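Local structure of GH18 chiitnase (Pseudoalteromonas aurantia, 6K7Z) at residues M81-Y86 with A126-A131; V112-E117 with I135-E140; V72-G77 with S102-N107. The protein probably hydrolyses glycosidic bonds within chitin chains, acting as an endochitinase of glycoside hydrolase family 18. One frame throughout, in Å; residues are numbered along the deposited sequence.

Contact 1: residues M81-Y86 with A126-A131; sequences MGSNAY and AGYDGA
Tyr128 lays its phenol against the start of helix 83-89. Its OH sits 3.0 Å from Tyr86 CB, and its CZ is 3.5 Å from the same carbon. The two side chains cross obliquely, and the backbone C of Tyr86 lies over one face of the Tyr128 ring, toward its rim. Ser83 meets the same ring at its edge, where OG lies in the ring plane, 3.9 Å from CE1. That oxygen also touches Ala126 CB at 3.4 Å. With OG anti to the backbone N (chi1 -175°), Ser83 reaches across to the loop. A water bridges the gap, donating to Ser83 OG and to Ala126 O. No direct hydrogen bond spans the segments. Asp118 OD2 instead gathers both hydroxyls, Ser83 OG and Tyr128 OH, and so ties the helix start to the loop. Tyr128 OH is also hydrogen-bonded to Tyr116 OH. Behind, Met81 CE stands 3.5 Å above one face of the Tyr86 ring. The contact joins the start of helix 83-89, after strand 71-77, to the loop that leads from strand 111-115 into helix 130-144 of the TIM barrel. Tyr86 packs edge-to-face with Tyr116, while Met81 rests on strand 25-33.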
# COMPACT_ATOMS: atom_id res chain seq x y z
N MET A 81 7.12 11.21 4.75
CA MET A 81 6.33 12.40 4.50
C MET A 81 5.87 13.02 5.82
O MET A 81 5.39 12.31 6.72
CB MET A 81 5.13 12.08 3.61
CG MET A 81 4.37 13.30 3.20
SD MET A 81 3.33 12.99 1.79
CE MET A 81 2.09 14.25 2.06
N GLY A 82 6.04 14.33 5.94
CA GLY A 82 5.80 14.98 7.21
C GLY A 82 4.33 15.23 7.49
O GLY A 82 3.53 15.50 6.59
N SER A 83 3.98 15.16 8.78
CA SER A 83 2.63 15.48 9.21
C SER A 83 2.24 16.89 8.82
O SER A 83 1.07 17.16 8.49
CB SER A 83 2.52 15.28 10.73
OG SER A 83 1.20 15.46 11.18
N ASN A 84 3.21 17.81 8.80
CA ASN A 84 2.92 19.19 8.43
C ASN A 84 2.47 19.30 6.98
O ASN A 84 1.64 20.15 6.65
CB ASN A 84 4.16 20.06 8.69
CG ASN A 84 5.40 19.57 7.94
OD1 ASN A 84 5.53 18.38 7.64
ND2 ASN A 84 6.31 20.49 7.64
N ALA A 85 3.01 18.46 6.09
CA ALA A 85 2.55 18.48 4.70
C ALA A 85 1.12 17.98 4.59
O ALA A 85 0.30 18.58 3.89
CB ALA A 85 3.49 17.65 3.83
N TYR A 86 0.80 16.90 5.30
CA TYR A 86 -0.57 16.38 5.31
C TYR A 86 -1.54 17.41 5.90
O TYR A 86 -2.67 17.55 5.42
CB TYR A 86 -0.65 15.09 6.13
CG TYR A 86 -0.11 13.83 5.47
CD1 TYR A 86 -0.70 13.31 4.32
CD2 TYR A 86 0.95 13.13 6.03
CE1 TYR A 86 -0.22 12.14 3.73
CE2 TYR A 86 1.43 11.97 5.45
CZ TYR A 86 0.84 11.47 4.31
OH TYR A 86 1.33 10.31 3.73
N ALA A 126 -1.88 16.11 15.68
CA ALA A 126 -1.33 16.62 14.43
C ALA A 126 -1.99 17.91 13.95
O ALA A 126 -1.56 18.45 12.93
CB ALA A 126 -1.44 15.56 13.34
N GLY A 127 -3.02 18.40 14.62
CA GLY A 127 -3.66 19.60 14.15
C GLY A 127 -4.54 19.42 12.93
O GLY A 127 -4.85 20.39 12.25
N TYR A 128 -4.92 18.18 12.62
CA TYR A 128 -5.92 17.93 11.59
C TYR A 128 -6.46 16.52 11.80
O TYR A 128 -5.79 15.67 12.39
CB TYR A 128 -5.35 18.10 10.16
CG TYR A 128 -4.48 16.95 9.69
CD1 TYR A 128 -3.14 16.85 10.07
CD2 TYR A 128 -5.00 15.94 8.87
CE1 TYR A 128 -2.34 15.79 9.64
CE2 TYR A 128 -4.21 14.87 8.44
CZ TYR A 128 -2.88 14.80 8.83
OH TYR A 128 -2.10 13.75 8.41
N ASP A 129 -7.68 16.31 11.33
CA ASP A 129 -8.36 15.03 11.49
C ASP A 129 -7.89 14.09 10.37
O ASP A 129 -8.26 14.27 9.21
CB ASP A 129 -9.87 15.25 11.44
CG ASP A 129 -10.67 14.02 11.82
OD1 ASP A 129 -10.20 12.89 11.58
OD2 ASP A 129 -11.78 14.19 12.37
N GLY A 130 -7.08 13.10 10.72
CA GLY A 130 -6.53 12.23 9.69
C GLY A 130 -7.56 11.32 9.05
O GLY A 130 -7.50 11.03 7.85
N ALA A 131 -8.51 10.83 9.85
CA ALA A 131 -9.56 9.99 9.29
C ALA A 131 -10.40 10.76 8.28
O ALA A 131 -10.66 10.27 7.17
CB ALA A 131 -10.44 9.43 10.41
O HOH W 1 0.54 18.07 11.64

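Contact 2: residues V112-E117 with I135-E140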
# COMPACT_ATOMS: atom_id res chain seq x y z
N VAL A 112 -3.82 4.40 -7.67
CA VAL A 112 -3.04 5.00 -6.59
C VAL A 112 -3.08 4.09 -5.38
O VAL A 112 -4.13 3.54 -5.03
CB VAL A 112 -3.56 6.39 -6.19
CG1 VAL A 112 -2.69 6.99 -5.08
CG2 VAL A 112 -3.58 7.32 -7.36
N ASP A 113 -1.94 3.96 -4.72
CA ASP A 113 -1.83 3.38 -3.40
C ASP A 113 -1.56 4.52 -2.42
O ASP A 113 -0.63 5.30 -2.63
CB ASP A 113 -0.69 2.35 -3.36
CG ASP A 113 -0.48 1.76 -1.98
OD1 ASP A 113 -1.36 1.03 -1.47
OD2 ASP A 113 0.62 1.99 -1.41
N ILE A 114 -2.38 4.63 -1.39
CA ILE A 114 -2.26 5.71 -0.42
C ILE A 114 -1.51 5.13 0.76
O ILE A 114 -2.09 4.46 1.62
CB ILE A 114 -3.63 6.28 -0.03
CG1 ILE A 114 -4.26 6.96 -1.25
CG2 ILE A 114 -3.48 7.26 1.14
CD1 ILE A 114 -5.72 7.24 -1.08
N ASP A 115 -0.20 5.36 0.80
CA ASP A 115 0.64 4.82 1.86
C ASP A 115 0.78 5.88 2.94
O ASP A 115 1.79 6.58 3.06
CB ASP A 115 1.99 4.39 1.29
CG ASP A 115 2.87 3.68 2.31
OD1 ASP A 115 2.46 3.53 3.48
OD2 ASP A 115 3.98 3.25 1.94
N TYR A 116 -0.26 5.97 3.76
CA TYR A 116 -0.40 7.02 4.77
C TYR A 116 0.05 6.48 6.13
O TYR A 116 -0.50 5.49 6.62
CB TYR A 116 -1.86 7.47 4.82
CG TYR A 116 -2.19 8.50 5.87
CD1 TYR A 116 -2.09 9.85 5.58
CD2 TYR A 116 -2.64 8.13 7.13
CE1 TYR A 116 -2.42 10.80 6.52
CE2 TYR A 116 -2.98 9.08 8.09
CZ TYR A 116 -2.87 10.42 7.77
OH TYR A 116 -3.20 11.39 8.70
N GLU A 117 1.03 7.16 6.74
CA GLU A 117 1.64 6.69 7.99
C GLU A 117 1.64 7.75 9.09
O GLU A 117 2.39 7.62 10.07
CB GLU A 117 3.07 6.20 7.71
CG GLU A 117 3.21 5.36 6.42
CD GLU A 117 4.43 4.43 6.41
OE1 GLU A 117 5.32 4.62 7.25
OE2 GLU A 117 4.50 3.51 5.56
N ILE A 135 -10.85 9.96 4.40
CA ILE A 135 -12.20 9.80 3.86
C ILE A 135 -12.42 10.75 2.69
O ILE A 135 -12.86 10.33 1.61
CB ILE A 135 -13.23 10.02 4.98
CG1 ILE A 135 -13.21 8.83 5.93
CG2 ILE A 135 -14.63 10.30 4.40
CD1 ILE A 135 -13.91 9.09 7.24
N SER A 136 -12.13 12.03 2.88
CA SER A 136 -12.33 13.00 1.80
C SER A 136 -11.42 12.73 0.62
O SER A 136 -11.85 12.80 -0.54
CB SER A 136 -12.12 14.42 2.33
OG SER A 136 -12.21 15.36 1.25
N LEU A 137 -10.14 12.45 0.87
CA LEU A 137 -9.23 12.15 -0.23
C LEU A 137 -9.71 10.94 -1.03
O LEU A 137 -9.70 10.96 -2.26
CB LEU A 137 -7.81 11.91 0.29
CG LEU A 137 -6.80 11.54 -0.79
CD1 LEU A 137 -6.66 12.66 -1.82
CD2 LEU A 137 -5.44 11.17 -0.18
N THR A 138 -10.16 9.88 -0.34
CA THR A 138 -10.65 8.71 -1.06
C THR A 138 -11.84 9.06 -1.93
O THR A 138 -11.89 8.67 -3.11
CB THR A 138 -10.99 7.58 -0.09
OG1 THR A 138 -9.80 7.14 0.58
CG2 THR A 138 -11.60 6.41 -0.83
N GLN A 139 -12.79 9.83 -1.40
CA GLN A 139 -13.98 10.18 -2.17
C GLN A 139 -13.62 11.00 -3.40
O GLN A 139 -14.10 10.73 -4.51
CB GLN A 139 -14.97 10.95 -1.29
CG GLN A 139 -15.70 10.08 -0.28
CD GLN A 139 -16.51 10.90 0.72
OE1 GLN A 139 -16.22 12.07 0.96
NE2 GLN A 139 -17.52 10.27 1.32
N GLU A 140 -12.76 12.00 -3.23
CA GLU A 140 -12.40 12.86 -4.35
C GLU A 140 -11.59 12.12 -5.39
O GLU A 140 -11.73 12.35 -6.59
CB GLU A 140 -11.64 14.08 -3.84
CG GLU A 140 -12.41 14.93 -2.86
CD GLU A 140 -13.50 15.73 -3.55
OE1 GLU A 140 -13.58 15.69 -4.80
OE2 GLU A 140 -14.24 16.42 -2.83
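Ile114 and Leu137 meet inside a beta-alpha-beta unit of the TIM barrel, where strand 111-115 is covered by helix 130-144 before the chain returns as strand 151-154. Residues 112-117 carry the DxDxE part of the family 18 signature, with Asp113, Asp115 and Glu117 as its acidic residues. In relatives the last glutamate is the catalytic acid, so Glu117 probably has that role here. Asp113 and Asp115 lie on the barrel-interior side of the strand, and Glu117 follows beyond its end. Ile114 falls between Asp113 and Asp115 and points the other way, at the helix. The strand thus carries two acids of the motif on one face and the hydrophobic layer on the other.

The contact itself is small and apolar. It buries 95 Å² and has no hydrogen bond across it. All three touching residues are buried. The backbones stay well apart, with 8.9 Å between Ile114 CA and Thr138 CA, and the side chains span the distance. CG1 of Ile114 is anti to the carbonyl carbon, and its chain runs on extended (chi2 165°), which carries CD1 out to the helix. Leu137 reaches back from the other side, its CG anti to the backbone N (chi1 178°). Leu134 and Leu141, one turn to either side of Leu137 and Thr138, also touch Ile114. Leu96 of helix 93-106 packs on Leu137.

Thr138 adds a polar group beside this apolar layer. Its OG1 is hydrogen-bonded to Leu134 O in its own helix and to His154 NE2 at the next strand, so this buried hydroxyl is satisfied. It lies 4.4 Å from Ile114 CD1. That same methyl makes the main touch, tip to tip with Leu137 CD2 at 4.0 Å.

Contact 3: residues V72-G77 with S102-N107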
# COMPACT_ATOMS: atom_id res chain seq x y z
N VAL A 72 -0.29 -1.42 -12.26
CA VAL A 72 0.81 -0.60 -11.78
C VAL A 72 0.21 0.65 -11.18
O VAL A 72 -0.48 1.41 -11.89
CB VAL A 72 1.79 -0.24 -12.91
CG1 VAL A 72 2.99 0.50 -12.34
CG2 VAL A 72 2.22 -1.50 -13.67
N LEU A 73 0.46 0.87 -9.90
CA LEU A 73 -0.04 2.03 -9.18
C LEU A 73 1.12 2.93 -8.79
O LEU A 73 2.26 2.48 -8.66
CB LEU A 73 -0.78 1.63 -7.89
CG LEU A 73 -1.80 0.49 -7.96
CD1 LEU A 73 -2.55 0.39 -6.64
CD2 LEU A 73 -2.77 0.67 -9.10
N ILE A 74 0.81 4.20 -8.60
CA ILE A 74 1.75 5.10 -7.94
C ILE A 74 1.39 5.13 -6.46
O ILE A 74 0.21 5.25 -6.09
CB ILE A 74 1.74 6.51 -8.57
CG1 ILE A 74 2.82 7.39 -7.94
CG2 ILE A 74 0.35 7.18 -8.49
CD1 ILE A 74 4.24 6.91 -8.24
N SER A 75 2.38 4.92 -5.60
CA SER A 75 2.16 4.99 -4.17
C SER A 75 2.44 6.41 -3.70
O SER A 75 3.55 6.92 -3.88
CB SER A 75 3.03 3.99 -3.41
OG SER A 75 2.65 3.97 -2.05
N PHE A 76 1.43 7.03 -3.10
CA PHE A 76 1.52 8.39 -2.59
C PHE A 76 1.74 8.34 -1.08
O PHE A 76 0.98 7.69 -0.35
CB PHE A 76 0.25 9.17 -2.89
CG PHE A 76 0.21 10.50 -2.22
CD1 PHE A 76 1.08 11.51 -2.61
CD2 PHE A 76 -0.69 10.74 -1.19
CE1 PHE A 76 1.05 12.74 -1.98
CE2 PHE A 76 -0.74 11.98 -0.56
CZ PHE A 76 0.14 12.97 -0.95
N GLY A 77 2.78 9.04 -0.62
CA GLY A 77 3.03 9.09 0.80
C GLY A 77 4.35 8.43 1.18
O GLY A 77 5.42 8.89 0.76
N SER A 102 -4.45 13.31 -12.15
CA SER A 102 -3.72 13.72 -13.34
C SER A 102 -2.43 12.93 -13.48
O SER A 102 -2.10 12.46 -14.58
CB SER A 102 -3.43 15.22 -13.29
OG SER A 102 -4.64 15.94 -13.39
N PHE A 103 -1.69 12.74 -12.38
CA PHE A 103 -0.45 11.97 -12.48
C PHE A 103 -0.73 10.56 -12.97
O PHE A 103 -0.01 10.04 -13.83
CB PHE A 103 0.27 11.92 -11.14
CG PHE A 103 1.61 11.24 -11.22
CD1 PHE A 103 1.72 9.86 -11.05
CD2 PHE A 103 2.76 11.98 -11.47
CE1 PHE A 103 2.97 9.23 -11.15
CE2 PHE A 103 3.99 11.36 -11.55
CZ PHE A 103 4.09 9.97 -11.39
N VAL A 104 -1.79 9.93 -12.45
CA VAL A 104 -2.15 8.58 -12.89
C VAL A 104 -2.49 8.57 -14.38
O VAL A 104 -2.03 7.70 -15.13
CB VAL A 104 -3.33 8.05 -12.04
CG1 VAL A 104 -3.91 6.79 -12.66
CG2 VAL A 104 -2.86 7.80 -10.63
N LYS A 105 -3.30 9.53 -14.83
CA LYS A 105 -3.75 9.49 -16.21
C LYS A 105 -2.63 9.88 -17.17
O LYS A 105 -2.46 9.24 -18.22
CB LYS A 105 -4.96 10.39 -16.40
CG LYS A 105 -6.21 9.89 -15.68
CD LYS A 105 -7.41 10.77 -15.99
CE LYS A 105 -8.69 10.21 -15.40
NZ LYS A 105 -9.85 11.11 -15.64
N ASN A 106 -1.87 10.92 -16.83
CA ASN A 106 -0.79 11.38 -17.71
C ASN A 106 0.32 10.35 -17.83
O ASN A 106 1.05 10.36 -18.83
CB ASN A 106 -0.20 12.69 -17.20
CG ASN A 106 -1.21 13.83 -17.23
OD1 ASN A 106 -2.11 13.87 -18.07
ND2 ASN A 106 -1.06 14.76 -16.29
N ASN A 107 0.49 9.48 -16.84
CA ASN A 107 1.48 8.42 -16.91
C ASN A 107 0.87 7.05 -17.16
O ASN A 107 1.56 6.04 -17.00
CB ASN A 107 2.33 8.41 -15.64
CG ASN A 107 3.15 9.67 -15.48
OD1 ASN A 107 4.16 9.85 -16.17
ND2 ASN A 107 2.71 10.56 -14.60
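Ile74 packs tightly against Phe103 and Val104, joining strand 71-77 to the last turn of helix 93-106. The CA atoms of Ile74 and Val104 are 7.2 Å apart. Ile74 crosses the Phe103 side chain at about a right angle and meets the ring obliquely. Its CG1 lies 3.7 Å from Phe103 CE1, and CB and CD1 approach the same ring carbon. CG1 is anti to the backbone N (chi1 -175°), which brings it to Phe103 CE1. Ile74 CG2 meets Val104 CG2 at 3.9 Å and also lies near Phe103 CD1. With an alanine in place of Ile74, Phe103 CE1 and Val104 CG2 would probably lose their apolar partner, opening a gap between strand and helix.

The far side of Phe103 is polar and nearer solvent. Asn107, just past the helix, folds its amide back over the ring. ND2 stands 3.3 Å above the ring centre, on the other side of the ring plane from Ile74. The same nitrogen donates to Phe103 O at 2.9 Å, with an N-H...O angle of 155°. That carbonyl also accepts from Asn107 N; it is the ND2 bond that holds the amide over the ring. Lys105 and Asn106 are exposed on the solvent side of the helix.

Helix 93-106 follows the short helix 83-89 on the way from strand 71-77 to its parallel neighbour 111-115 in the TIM barrel, and packs on the outside of both. Val112 of the second strand touches both Ile74 and Val104. Leu31 of strand 25-33 packs on Ile74 from the other neighbouring strand. Leu43 of strand 41-43 touches Ile74 and Phe103.

How the contacts relate
Contacts 2 and 3 are buried strand-to-helix layers of the barrel wall, almost wholly apolar, with one buried threonine hydroxyl beside contact 2. Contact 1 is partly buried, between a helix start and a loop beyond the strands, and relies on hydroxyls, a shared aspartate and a water. Strands 71-77 and 111-115 are neighbours, so contacts 2 and 3 lean on the same sheet: Asp113 O and Phe76 N are 2.7 Å apart. Contacts 1 and 2 share helix 130-144, the first at its start and the second further along. Tyr116 joins these two through its hydroxyl and ring. Contact 1 also reaches contact 3, where Met81 meets Phe76.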